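Local coordinates for RNA-directed RNA polymerase (Infectious pancreatic necrosis virus, PDB 3ZED), which acts as the viral RNA-dependent RNA polymerase VP1, extending RNA chains with ribonucleoside triphosphates, and probably occurs both free and covalently linked to genomic RNA, at residues L332-S336 with G472-T476; C410-Q416 with A448-D454; V29-K33 with I125-K129; A153-Y159 with A588-E594; P360-G364 with D682-P686. All coordinates share one frame; numbering follows the deposited sequence.

Contacts 1 and 2 form one continuous core in the palm: their centres are 12 Å apart, and the methyl end of Met-415 touches both Leu-332 and Phe-475. They lie nearest the functional sites. Asn-473 is about 12 Å, side chain to side chain, from Gly-248 of the predicted GTP-binding segment, and the side chain of Thr-411 is about 8 Å from a bound potassium ion. Contacts 3 and 4 make a second cluster, centres 13 Å apart, where Ile-154 packs on Pro-32 and Ile-125. Contact 5 stands alone, its centre 28 Å from that of contact 4; these two both join the palm range to the thumb range.

Contact 1 (L332-S336 with G472-T476); sequences LSMVS and GNAFT
Leu-332 O is gripped by the backbone N of both Val-335 and Ser-336, and the ring of Phe-475 comes up to it from the other segment. CE1 of Phe-475 stops 3.5 Å from Leu-332 O, which lies in the ring plane at the edge. Ser-336 brings its CB to the same ring atom, Phe-475 CE1, at 3.6 Å, approaching obliquely. With chi1 at 54°, Ser-336 OG is tucked between the backbone N and the carbonyl carbon, where it meets a water at 2.7 Å. That water donates to Ala-474 O over 2.8 Å and so ties helix 326-340 to the loop. Next to this bridge, Ala-474 CB rests on Leu-332 CB at 3.9 Å and on the OG of Ser-333, which is itself bonded to His-329 O. The loop is a type I turn from Asn-473 to Thr-476 with an Asx turn inside it: Phe-475 N donates to Asn-473 OD1 at 2.8 Å, from well above the carbonyl plane. Asn-473 O takes both the OG1 and the N of Thr-476. Phe-475 stands at the N-cap position of helix 476-493, its ring also packed by Met-415, Met-419 and Leu-422 of helix 412-426. Since the turn satisfies so much of its own polarity, what it offers the palm helix is largely a methyl, a ring edge and one carbonyl reached through water.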
# COMPACT_ATOMS: atom_id res chain seq x y z
N LEU B 332 1.79 -4.62 -13.55
CA LEU B 332 0.69 -4.57 -12.59
C LEU B 332 0.13 -3.15 -12.45
O LEU B 332 -1.09 -2.96 -12.45
CB LEU B 332 1.14 -5.07 -11.18
CG LEU B 332 1.43 -6.56 -10.99
CD1 LEU B 332 1.89 -6.83 -9.60
CD2 LEU B 332 0.21 -7.41 -11.29
N SER B 333 1.03 -2.15 -12.35
CA SER B 333 0.71 -0.73 -12.16
C SER B 333 -0.01 -0.17 -13.36
O SER B 333 -0.81 0.74 -13.18
CB SER B 333 1.96 0.08 -11.85
OG SER B 333 2.51 -0.37 -10.63
N MET B 334 0.23 -0.73 -14.57
CA MET B 334 -0.48 -0.33 -15.79
C MET B 334 -1.99 -0.68 -15.69
O MET B 334 -2.80 -0.03 -16.33
CB MET B 334 0.16 -0.99 -17.02
CG MET B 334 1.38 -0.28 -17.51
SD MET B 334 2.30 -1.20 -18.77
CE MET B 334 1.18 -1.07 -20.16
N VAL B 335 -2.36 -1.67 -14.88
CA VAL B 335 -3.77 -2.08 -14.71
C VAL B 335 -4.44 -1.23 -13.60
O VAL B 335 -5.55 -0.73 -13.78
CB VAL B 335 -3.89 -3.62 -14.40
CG1 VAL B 335 -5.35 -4.05 -14.23
CG2 VAL B 335 -3.20 -4.46 -15.48
N SER B 336 -3.77 -1.07 -12.45
CA SER B 336 -4.35 -0.38 -11.30
C SER B 336 -4.30 1.15 -11.32
O SER B 336 -5.33 1.77 -11.07
CB SER B 336 -3.71 -0.88 -10.00
OG SER B 336 -2.30 -0.76 -10.05
N GLY B 472 4.02 -4.74 -0.21
CA GLY B 472 4.69 -3.71 -0.99
C GLY B 472 4.42 -3.83 -2.47
O GLY B 472 4.68 -2.88 -3.22
N ASN B 473 3.86 -4.98 -2.94
CA ASN B 473 3.52 -5.12 -4.35
C ASN B 473 2.45 -4.08 -4.71
O ASN B 473 1.76 -3.57 -3.82
CB ASN B 473 3.09 -6.57 -4.71
CG ASN B 473 1.61 -6.89 -4.57
OD1 ASN B 473 0.81 -6.61 -5.46
ND2 ASN B 473 1.23 -7.51 -3.49
N ALA B 474 2.31 -3.74 -6.01
CA ALA B 474 1.39 -2.72 -6.54
C ALA B 474 -0.08 -2.93 -6.10
O ALA B 474 -0.81 -1.96 -5.95
CB ALA B 474 1.48 -2.70 -8.06
N PHE B 475 -0.49 -4.17 -5.84
CA PHE B 475 -1.87 -4.48 -5.44
C PHE B 475 -2.04 -4.66 -3.92
O PHE B 475 -3.12 -5.08 -3.50
CB PHE B 475 -2.37 -5.72 -6.20
CG PHE B 475 -2.97 -5.41 -7.58
CD1 PHE B 475 -2.22 -4.72 -8.53
CD2 PHE B 475 -4.26 -5.79 -7.90
CE1 PHE B 475 -2.78 -4.40 -9.78
CE2 PHE B 475 -4.81 -5.48 -9.14
CZ PHE B 475 -4.07 -4.78 -10.08
N THR B 476 -1.03 -4.31 -3.10
CA THR B 476 -1.11 -4.51 -1.64
C THR B 476 -2.41 -3.89 -1.04
O THR B 476 -3.20 -4.62 -0.42
CB THR B 476 0.17 -4.02 -0.91
OG1 THR B 476 1.31 -4.74 -1.40
CG2 THR B 476 0.08 -4.22 0.61
O HOH W 1 -0.96 0.10 -7.84

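Contact 2 (C410-Q416 with A448-D454); sequences CTPQHMQ and APSMVVD
Two palm helices, 412-426 and 438-452, meet through a pair of prolines, Pro-412 in the first turn of one and Pro-449 in the last turns of the other, which is weakly bonded there and kinked at Pro-449. Their local axes pass 8.4 Å apart with their N-to-C directions 136° apart. Pro-449 CB sits 3.3 Å from Pro-412 O, the carbonyl that also takes the N-H of Gln-416. Met-415 carries the next layer. Its CG stands anti to the backbone N (chi1 -179°) and the chain beyond is extended, crossing the Pro-449 side chain at about a right angle and carrying the sulfur on to Val-452. There Met-415 SD lies 3.5 Å from Val-452 CG2, with Val-453 CG2 slightly farther. The start of helix 412-426 is a capping box: Thr-411 OG1 accepts from His-414 N, and Thr-411 N donates back to His-414 ND1 at 3.0 Å. Against this capped end Val-453 turns its CG1, 3.4 Å from Thr-411 C. The side chain of Thr-411 leans the other way, on Asn-184, one of the potassium ligands. Asp-454 crosses the proline ring at about a right angle, its OD2 3.2 Å from Pro-412 CD, while its OD1 accepts from Gly-468 N. A water 2.8 Å from Asp-454 OD2 also lies near Cys-410 O, though it has more acceptors within reach than protons to give. Leu-782 of helix 781-789 packs on both Pro-412 and Pro-449, and its backbone O receives Ser-450 OG.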
# COMPACT_ATOMS: atom_id res chain seq x y z
N CYS B 410 -4.12 -13.24 2.12
CA CYS B 410 -4.43 -13.15 0.70
C CYS B 410 -4.14 -14.43 -0.07
O CYS B 410 -3.07 -15.02 0.07
CB CYS B 410 -3.70 -11.97 0.08
SG CYS B 410 -4.35 -11.45 -1.52
N THR B 411 -5.13 -14.88 -0.86
CA THR B 411 -4.99 -16.01 -1.77
C THR B 411 -4.82 -15.42 -3.18
O THR B 411 -5.31 -14.31 -3.42
CB THR B 411 -6.20 -16.98 -1.73
OG1 THR B 411 -7.33 -16.33 -2.30
CG2 THR B 411 -6.50 -17.51 -0.33
N PRO B 412 -4.21 -16.15 -4.16
CA PRO B 412 -4.15 -15.61 -5.53
C PRO B 412 -5.55 -15.26 -6.06
O PRO B 412 -5.71 -14.30 -6.80
CB PRO B 412 -3.49 -16.74 -6.33
CG PRO B 412 -2.67 -17.49 -5.29
CD PRO B 412 -3.55 -17.47 -4.07
N GLN B 413 -6.59 -16.00 -5.57
CA GLN B 413 -8.00 -15.83 -5.93
C GLN B 413 -8.58 -14.50 -5.44
O GLN B 413 -9.46 -13.97 -6.10
CB GLN B 413 -8.85 -17.01 -5.44
CG GLN B 413 -8.63 -18.31 -6.28
CD GLN B 413 -7.31 -19.01 -5.99
OE1 GLN B 413 -6.71 -18.86 -4.91
NE2 GLN B 413 -6.79 -19.76 -6.96
N HIS B 414 -8.08 -13.96 -4.32
CA HIS B 414 -8.50 -12.63 -3.85
C HIS B 414 -8.03 -11.57 -4.85
O HIS B 414 -8.82 -10.70 -5.23
CB HIS B 414 -7.92 -12.31 -2.46
CG HIS B 414 -8.61 -13.00 -1.34
ND1 HIS B 414 -8.04 -14.09 -0.71
CD2 HIS B 414 -9.80 -12.71 -0.74
CE1 HIS B 414 -8.89 -14.44 0.25
NE2 HIS B 414 -9.96 -13.63 0.28
N MET B 415 -6.76 -11.66 -5.30
CA MET B 415 -6.23 -10.71 -6.28
C MET B 415 -6.92 -10.87 -7.63
O MET B 415 -7.16 -9.88 -8.31
CB MET B 415 -4.71 -10.87 -6.43
CG MET B 415 -4.12 -9.89 -7.41
SD MET B 415 -2.35 -9.76 -7.23
CE MET B 415 -1.99 -8.82 -8.68
N GLN B 416 -7.26 -12.12 -8.01
CA GLN B 416 -7.96 -12.41 -9.25
C GLN B 416 -9.34 -11.72 -9.25
O GLN B 416 -9.74 -11.17 -10.27
CB GLN B 416 -8.10 -13.92 -9.43
CG GLN B 416 -8.59 -14.30 -10.82
CD GLN B 416 -8.59 -15.79 -10.97
OE1 GLN B 416 -9.22 -16.51 -10.20
NE2 GLN B 416 -7.87 -16.26 -11.97
N ALA B 448 -0.87 -12.91 -13.57
CA ALA B 448 -0.46 -11.89 -12.59
C ALA B 448 -0.75 -12.25 -11.12
O ALA B 448 0.17 -12.12 -10.33
CB ALA B 448 -1.07 -10.53 -12.93
N PRO B 449 -1.96 -12.73 -10.71
CA PRO B 449 -2.16 -13.04 -9.28
C PRO B 449 -1.14 -14.02 -8.69
O PRO B 449 -0.76 -13.84 -7.53
CB PRO B 449 -3.58 -13.60 -9.24
CG PRO B 449 -4.27 -12.95 -10.40
CD PRO B 449 -3.21 -12.95 -11.47
N SER B 450 -0.62 -15.00 -9.49
CA SER B 450 0.36 -15.99 -8.98
C SER B 450 1.79 -15.50 -9.08
O SER B 450 2.71 -16.18 -8.60
CB SER B 450 0.20 -17.33 -9.68
OG SER B 450 -0.88 -18.03 -9.08
N MET B 451 2.00 -14.32 -9.63
CA MET B 451 3.34 -13.76 -9.68
C MET B 451 3.67 -13.04 -8.37
O MET B 451 4.84 -12.93 -8.02
CB MET B 451 3.48 -12.83 -10.87
CG MET B 451 3.66 -13.58 -12.18
SD MET B 451 3.61 -12.39 -13.51
CE MET B 451 5.32 -12.00 -13.66
N VAL B 452 2.66 -12.54 -7.65
CA VAL B 452 2.90 -11.76 -6.43
C VAL B 452 2.14 -12.33 -5.20
O VAL B 452 2.36 -11.84 -4.09
CB VAL B 452 2.62 -10.24 -6.64
CG1 VAL B 452 3.54 -9.65 -7.71
CG2 VAL B 452 1.16 -9.96 -6.96
N VAL B 453 1.30 -13.37 -5.39
CA VAL B 453 0.56 -14.01 -4.28
C VAL B 453 0.88 -15.50 -4.24
O VAL B 453 0.72 -16.20 -5.26
CB VAL B 453 -0.98 -13.77 -4.30
CG1 VAL B 453 -1.61 -14.24 -2.99
CG2 VAL B 453 -1.34 -12.31 -4.61
N ASP B 454 1.34 -15.98 -3.05
CA ASP B 454 1.74 -17.37 -2.75
C ASP B 454 2.83 -17.84 -3.70
O ASP B 454 2.81 -18.99 -4.15
CB ASP B 454 0.53 -18.34 -2.80
CG ASP B 454 -0.47 -18.23 -1.67
OD1 ASP B 454 -0.09 -17.73 -0.58
OD2 ASP B 454 -1.63 -18.65 -1.85
O HOH W 2 -2.75 -17.91 0.57

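Contact 3 (V29-K33 with I125-K129); sequences VLIPK and ITLLK
Ile-31 holds its CG1 beside the backbone N (chi1 -46°), which leaves CG2 anti to that N and sends both branches into the first turn of helix 125-137. Ile-125 has the same branch orientation, and its chi2 of only -38° swings CD1 toward the loop. The two isoleucines cross obliquely and mesh twice: Ile-31 CG2 touches Ile-125 CD1 at 3.6 Å, and Ile-31 CD1 touches Ile-125 CG2 at 3.8 Å. The tip of Ile-31 then runs on to the aliphatic part of Lys-129, whose extended chain passes at about a right angle with CG 3.9 Å from Ile-31 CD1. Leu-128 and Lys-129 follow Ile-125 by three and four residues, so all three line one face of the helix, and the N-terminal loop 29-33 is laid across it. Leu-128 supplies the other half of that face. Its CD2 reaches Pro-32 CD, the ring carbon next to the proline N, at 3.8 Å, and the same methyl comes 3.8 Å from Leu-30 O, a carbonyl held by Arg-151 NH1. Leu-30 adds a looser touch from its CD1 to Leu-128 CG at 4.4 Å. The side-chain meetings are carbon to carbon, and the contact lies at the protein surface, with the lysine along its border and Leu-128 buried behind. Helix 143-156 forms the floor beyond Pro-32, where Ile-154 and Ala-155 pack on the proline ring.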
# COMPACT_ATOMS: atom_id res chain seq x y z
N VAL B 29 22.07 8.25 34.05
CA VAL B 29 20.89 7.54 34.53
C VAL B 29 19.66 8.09 33.76
O VAL B 29 18.82 7.29 33.33
CB VAL B 29 20.71 7.60 36.06
CG1 VAL B 29 19.78 6.49 36.54
CG2 VAL B 29 22.05 7.51 36.78
N LEU B 30 19.59 9.43 33.53
CA LEU B 30 18.51 10.03 32.74
C LEU B 30 18.51 9.46 31.33
O LEU B 30 17.47 9.05 30.82
CB LEU B 30 18.64 11.58 32.69
CG LEU B 30 17.76 12.30 31.62
CD1 LEU B 30 16.28 12.31 32.01
CD2 LEU B 30 18.25 13.71 31.36
N ILE B 31 19.69 9.42 30.70
CA ILE B 31 19.82 8.93 29.33
C ILE B 31 19.94 7.40 29.33
O ILE B 31 20.91 6.87 29.87
CB ILE B 31 21.02 9.58 28.58
CG1 ILE B 31 21.09 11.13 28.76
CG2 ILE B 31 21.08 9.15 27.12
CD1 ILE B 31 19.85 11.97 28.29
N PRO B 32 18.97 6.69 28.72
CA PRO B 32 19.09 5.22 28.63
C PRO B 32 20.29 4.84 27.76
O PRO B 32 20.72 5.63 26.92
CB PRO B 32 17.76 4.80 27.97
CG PRO B 32 16.85 6.02 28.12
CD PRO B 32 17.76 7.18 28.01
N LYS B 33 20.88 3.66 27.99
CA LYS B 33 22.02 3.24 27.18
C LYS B 33 21.57 2.89 25.76
O LYS B 33 20.44 2.41 25.58
CB LYS B 33 22.73 2.03 27.83
N ILE B 125 18.25 12.09 22.05
CA ILE B 125 18.75 12.32 23.41
C ILE B 125 18.79 13.83 23.73
O ILE B 125 18.62 14.21 24.89
CB ILE B 125 20.16 11.64 23.51
CG1 ILE B 125 20.01 10.10 23.55
CG2 ILE B 125 21.02 12.12 24.67
CD1 ILE B 125 18.81 9.52 24.34
N THR B 126 19.01 14.68 22.69
CA THR B 126 19.01 16.14 22.85
C THR B 126 17.60 16.56 23.28
O THR B 126 17.47 17.29 24.26
CB THR B 126 19.53 16.85 21.59
OG1 THR B 126 20.77 16.26 21.22
CG2 THR B 126 19.75 18.34 21.80
N LEU B 127 16.55 16.03 22.60
CA LEU B 127 15.15 16.32 22.94
C LEU B 127 14.82 15.82 24.36
O LEU B 127 14.17 16.55 25.11
CB LEU B 127 14.18 15.73 21.88
CG LEU B 127 12.67 15.93 22.11
CD1 LEU B 127 12.28 17.40 22.12
CD2 LEU B 127 11.88 15.18 21.08
N LEU B 128 15.30 14.64 24.75
CA LEU B 128 15.06 14.09 26.09
C LEU B 128 15.63 15.02 27.18
O LEU B 128 14.98 15.22 28.22
CB LEU B 128 15.65 12.65 26.24
CG LEU B 128 15.56 12.00 27.64
CD1 LEU B 128 14.11 11.89 28.11
CD2 LEU B 128 16.19 10.63 27.64
N LYS B 129 16.85 15.57 26.94
CA LYS B 129 17.49 16.53 27.85
C LYS B 129 16.63 17.79 27.96
O LYS B 129 16.34 18.25 29.07
CB LYS B 129 18.92 16.87 27.39
CG LYS B 129 19.95 15.77 27.64
CD LYS B 129 21.16 15.91 26.74
CE LYS B 129 22.18 14.84 27.03
NZ LYS B 129 23.12 14.64 25.90

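Contact 4 (A153-Y159 with A588-E594); sequences AIATLQY and AYPKGLE
Tyr-589 and Tyr-159 carry this joint between the palm and thumb ranges, where the loop after helix 580-588 lies along the end of helix 143-156 and strand 157-160, a strand paired antiparallel with 299-310. Two direct hydrogen bonds cross it, one from each tyrosine. Tyr-589 OH donates to Ile-154 O at 2.7 Å, in the carbonyl plane and on a lone pair, and so binds the last turn of the helix. A water gives one proton to that same hydroxyl and the other to Gln-158 OE1. Gln-158 NE2 in turn donates almost straight to Tyr-159 O at 2.8 Å and also holds Gly-121 O, which fixes the amide. Among the ring contacts, Gln-158 CA stands over one face of Tyr-589, 4.1 Å from the centroid and 14° off the normal, a CH-pi contact. The amide of the same glutamine reaches CE1 of Tyr-589 with its plane 71° from that of the ring. At the helix ends the packing is apolar: Ala-588 CB touches both Ala-153 CB and Ile-154 CG1, each 3.6 Å from it. The tyrosines themselves meet at their roots, Tyr-159 CB to Tyr-589 CB being 3.7 Å. Farther out the extended chain of Lys-591 crosses the Tyr-159 ring at about a right angle, with CG 3.7 Å from Tyr-159 CE1. At the far end Tyr-159 OH donates to the syn lone pair of the exposed Glu-594, at OE2, over 2.7 Å, ring and carboxylate planes only 27° apart.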
# COMPACT_ATOMS: atom_id res chain seq x y z
N ALA B 153 10.16 5.14 25.58
CA ALA B 153 10.27 4.82 24.14
C ALA B 153 11.76 4.70 23.73
O ALA B 153 12.12 3.75 23.04
CB ALA B 153 9.55 5.85 23.29
N ILE B 154 12.62 5.62 24.21
CA ILE B 154 14.06 5.60 23.94
C ILE B 154 14.68 4.32 24.55
O ILE B 154 15.51 3.67 23.89
CB ILE B 154 14.76 6.90 24.46
CG1 ILE B 154 14.36 8.13 23.59
CG2 ILE B 154 16.29 6.72 24.54
CD1 ILE B 154 14.72 9.48 24.15
N ALA B 155 14.24 3.94 25.77
CA ALA B 155 14.74 2.76 26.48
C ALA B 155 14.23 1.42 25.94
O ALA B 155 14.95 0.44 26.08
CB ALA B 155 14.38 2.87 27.96
N THR B 156 13.04 1.35 25.31
CA THR B 156 12.46 0.07 24.88
C THR B 156 12.31 -0.10 23.38
O THR B 156 12.14 -1.24 22.93
CB THR B 156 11.11 -0.15 25.56
OG1 THR B 156 10.22 0.88 25.13
CG2 THR B 156 11.23 -0.19 27.08
N LEU B 157 12.35 0.99 22.60
CA LEU B 157 12.23 0.93 21.15
C LEU B 157 13.59 1.10 20.47
O LEU B 157 14.58 1.48 21.09
CB LEU B 157 11.22 1.98 20.59
CG LEU B 157 9.80 2.01 21.16
CD1 LEU B 157 8.98 3.09 20.51
CD2 LEU B 157 9.09 0.64 21.02
N GLN B 158 13.63 0.81 19.17
CA GLN B 158 14.79 1.01 18.33
C GLN B 158 14.35 1.20 16.89
O GLN B 158 13.69 0.33 16.32
CB GLN B 158 15.78 -0.18 18.44
CG GLN B 158 17.03 -0.01 17.57
CD GLN B 158 17.83 1.21 17.95
OE1 GLN B 158 18.35 1.30 19.06
NE2 GLN B 158 17.89 2.20 17.06
N TYR B 159 14.70 2.35 16.30
CA TYR B 159 14.45 2.53 14.88
C TYR B 159 15.58 1.83 14.13
O TYR B 159 16.75 1.96 14.51
CB TYR B 159 14.32 4.01 14.46
CG TYR B 159 14.10 4.14 12.97
CD1 TYR B 159 12.86 3.89 12.40
CD2 TYR B 159 15.17 4.41 12.11
CE1 TYR B 159 12.66 3.94 11.02
CE2 TYR B 159 14.99 4.43 10.72
CZ TYR B 159 13.73 4.22 10.18
OH TYR B 159 13.54 4.30 8.82
N ALA B 588 10.97 10.10 19.99
CA ALA B 588 12.06 9.32 20.59
C ALA B 588 13.07 8.85 19.53
O ALA B 588 14.27 8.98 19.73
CB ALA B 588 11.49 8.13 21.35
N TYR B 589 12.57 8.31 18.40
CA TYR B 589 13.39 7.79 17.32
C TYR B 589 13.04 8.44 15.98
O TYR B 589 12.34 7.83 15.17
CB TYR B 589 13.26 6.27 17.22
CG TYR B 589 14.08 5.57 18.29
CD1 TYR B 589 15.43 5.32 18.10
CD2 TYR B 589 13.50 5.21 19.50
CE1 TYR B 589 16.20 4.72 19.10
CE2 TYR B 589 14.26 4.62 20.51
CZ TYR B 589 15.61 4.38 20.31
OH TYR B 589 16.35 3.81 21.31
N PRO B 590 13.55 9.67 15.70
CA PRO B 590 13.24 10.30 14.40
C PRO B 590 13.91 9.56 13.25
O PRO B 590 15.00 9.00 13.43
CB PRO B 590 13.80 11.72 14.54
CG PRO B 590 14.81 11.65 15.64
CD PRO B 590 14.41 10.53 16.55
N LYS B 591 13.24 9.51 12.09
CA LYS B 591 13.85 8.97 10.87
C LYS B 591 14.75 10.08 10.36
O LYS B 591 14.34 11.26 10.42
CB LYS B 591 12.81 8.57 9.80
CG LYS B 591 11.88 7.44 10.17
CD LYS B 591 10.99 7.06 9.01
CE LYS B 591 9.99 6.00 9.41
NZ LYS B 591 9.31 5.38 8.24
N GLY B 592 15.94 9.74 9.90
CA GLY B 592 16.85 10.73 9.33
C GLY B 592 16.58 10.91 7.85
O GLY B 592 15.55 10.44 7.34
N LEU B 593 17.51 11.57 7.14
CA LEU B 593 17.42 11.70 5.68
C LEU B 593 17.78 10.35 5.07
O LEU B 593 18.94 9.95 5.14
CB LEU B 593 18.37 12.80 5.15
CG LEU B 593 17.93 14.24 5.22
CD1 LEU B 593 19.04 15.14 4.75
CD2 LEU B 593 16.70 14.48 4.37
N GLU B 594 16.79 9.62 4.53
CA GLU B 594 17.04 8.31 3.92
C GLU B 594 16.99 8.44 2.38
O GLU B 594 16.20 7.79 1.69
CB GLU B 594 16.07 7.25 4.46
CG GLU B 594 16.39 6.84 5.89
CD GLU B 594 15.34 6.03 6.63
OE1 GLU B 594 14.52 5.36 5.96
OE2 GLU B 594 15.36 6.04 7.88
O HOH W 3 19.39 3.03 21.17

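Contact 5 (P360-G364 with D682-P686); sequences PFHGG and DINTP
Ile-683 O is the tightly held point of this contact, crowded by His-362 and Phe-361 together. His-362 N donates to Ile-683 O at 2.8 Å, with an N-H...O angle of 159°. The imidazole of the same residue folds back so that this oxygen stands over the centre of one ring face, and Phe-361 CB presses in at 3.3 Å from Ile-683 O. Deeper still, the Phe-361 ring and the Ile-683 chain lie side by side and point the same way, CE1 meeting Ile-683 CD1 at 3.7 Å. Trp-563 stacks edge-to-face on that phenylalanine, which lines the buried side. Residues 361-364 form a type I' turn whose third residue, Gly-363, is the N-cap of helix 364-377; the turn sits against the end of helix 677-683, joining the palm range to the thumb range. Beside the turn a water bridges the segments: it donates to Pro-360 O and to Asn-684 OD1, each at 2.7 Å, and accepts from Gly-363 N. Asn-684 ND2 is held by Leu-680 O, so both ends of its amide are used. Toward solvent the grip is softer and made of C-H...O contacts. His-362 CA approaches Thr-685 O at 3.3 Å, and the exposed imidazole turns its CD2 edge to that oxygen as well. In return Pro-686 CA comes 3.4 Å from His-362 O, on the outer side, where Thr-685 keeps its own hydroxyl on Val-681 O.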
# COMPACT_ATOMS: atom_id res chain seq x y z
N PRO B 360 -6.84 13.85 6.85
CA PRO B 360 -7.57 14.47 7.98
C PRO B 360 -7.43 15.99 7.97
O PRO B 360 -8.18 16.69 8.66
CB PRO B 360 -6.90 13.85 9.21
CG PRO B 360 -5.47 13.57 8.78
CD PRO B 360 -5.54 13.26 7.29
N PHE B 361 -6.47 16.50 7.19
CA PHE B 361 -6.20 17.93 7.08
C PHE B 361 -7.22 18.61 6.16
O PHE B 361 -8.03 17.94 5.52
CB PHE B 361 -4.75 18.17 6.63
CG PHE B 361 -3.79 17.72 7.71
CD1 PHE B 361 -3.67 18.43 8.91
CD2 PHE B 361 -3.06 16.55 7.56
CE1 PHE B 361 -2.84 17.97 9.93
CE2 PHE B 361 -2.22 16.10 8.57
CZ PHE B 361 -2.11 16.82 9.75
N HIS B 362 -7.23 19.96 6.18
CA HIS B 362 -8.13 20.78 5.36
C HIS B 362 -9.62 20.39 5.60
O HIS B 362 -10.43 20.31 4.66
CB HIS B 362 -7.70 20.70 3.87
CG HIS B 362 -6.32 21.25 3.67
ND1 HIS B 362 -5.25 20.40 3.45
CD2 HIS B 362 -5.86 22.52 3.82
CE1 HIS B 362 -4.17 21.18 3.44
NE2 HIS B 362 -4.49 22.46 3.66
N GLY B 363 -9.94 20.16 6.87
CA GLY B 363 -11.28 19.82 7.33
C GLY B 363 -11.72 18.38 7.22
O GLY B 363 -12.87 18.09 7.54
N GLY B 364 -10.82 17.49 6.76
CA GLY B 364 -11.10 16.05 6.61
C GLY B 364 -11.59 15.37 7.89
O GLY B 364 -12.61 14.68 7.90
N ASP B 682 -4.17 27.22 8.75
CA ASP B 682 -4.04 26.90 7.31
C ASP B 682 -4.12 25.40 7.00
O ASP B 682 -4.81 25.03 6.06
CB ASP B 682 -2.73 27.46 6.71
CG ASP B 682 -2.58 28.98 6.71
OD1 ASP B 682 -3.59 29.69 6.99
OD2 ASP B 682 -1.45 29.46 6.47
N ILE B 683 -3.44 24.54 7.79
CA ILE B 683 -3.45 23.11 7.51
C ILE B 683 -4.85 22.50 7.79
O ILE B 683 -5.14 21.41 7.32
CB ILE B 683 -2.32 22.35 8.27
CG1 ILE B 683 -2.49 22.38 9.80
CG2 ILE B 683 -0.95 22.86 7.84
CD1 ILE B 683 -1.60 21.43 10.59
N ASN B 684 -5.71 23.24 8.52
CA ASN B 684 -7.04 22.77 8.89
C ASN B 684 -8.14 23.49 8.17
O ASN B 684 -9.32 23.18 8.38
CB ASN B 684 -7.22 22.89 10.40
CG ASN B 684 -6.53 21.80 11.13
OD1 ASN B 684 -6.75 20.61 10.86
ND2 ASN B 684 -5.66 22.16 12.05
N THR B 685 -7.79 24.43 7.28
CA THR B 685 -8.78 25.23 6.57
C THR B 685 -9.43 24.42 5.44
O THR B 685 -8.74 23.95 4.53
CB THR B 685 -8.17 26.54 6.08
OG1 THR B 685 -7.81 27.27 7.24
CG2 THR B 685 -9.14 27.41 5.22
N PRO B 686 -10.78 24.23 5.50
CA PRO B 686 -11.46 23.51 4.42
C PRO B 686 -11.63 24.40 3.20
O PRO B 686 -11.83 25.60 3.34
CB PRO B 686 -12.82 23.13 5.01
CG PRO B 686 -12.94 23.88 6.29
CD PRO B 686 -11.74 24.72 6.52
O HOH W 4 -8.55 19.31 9.30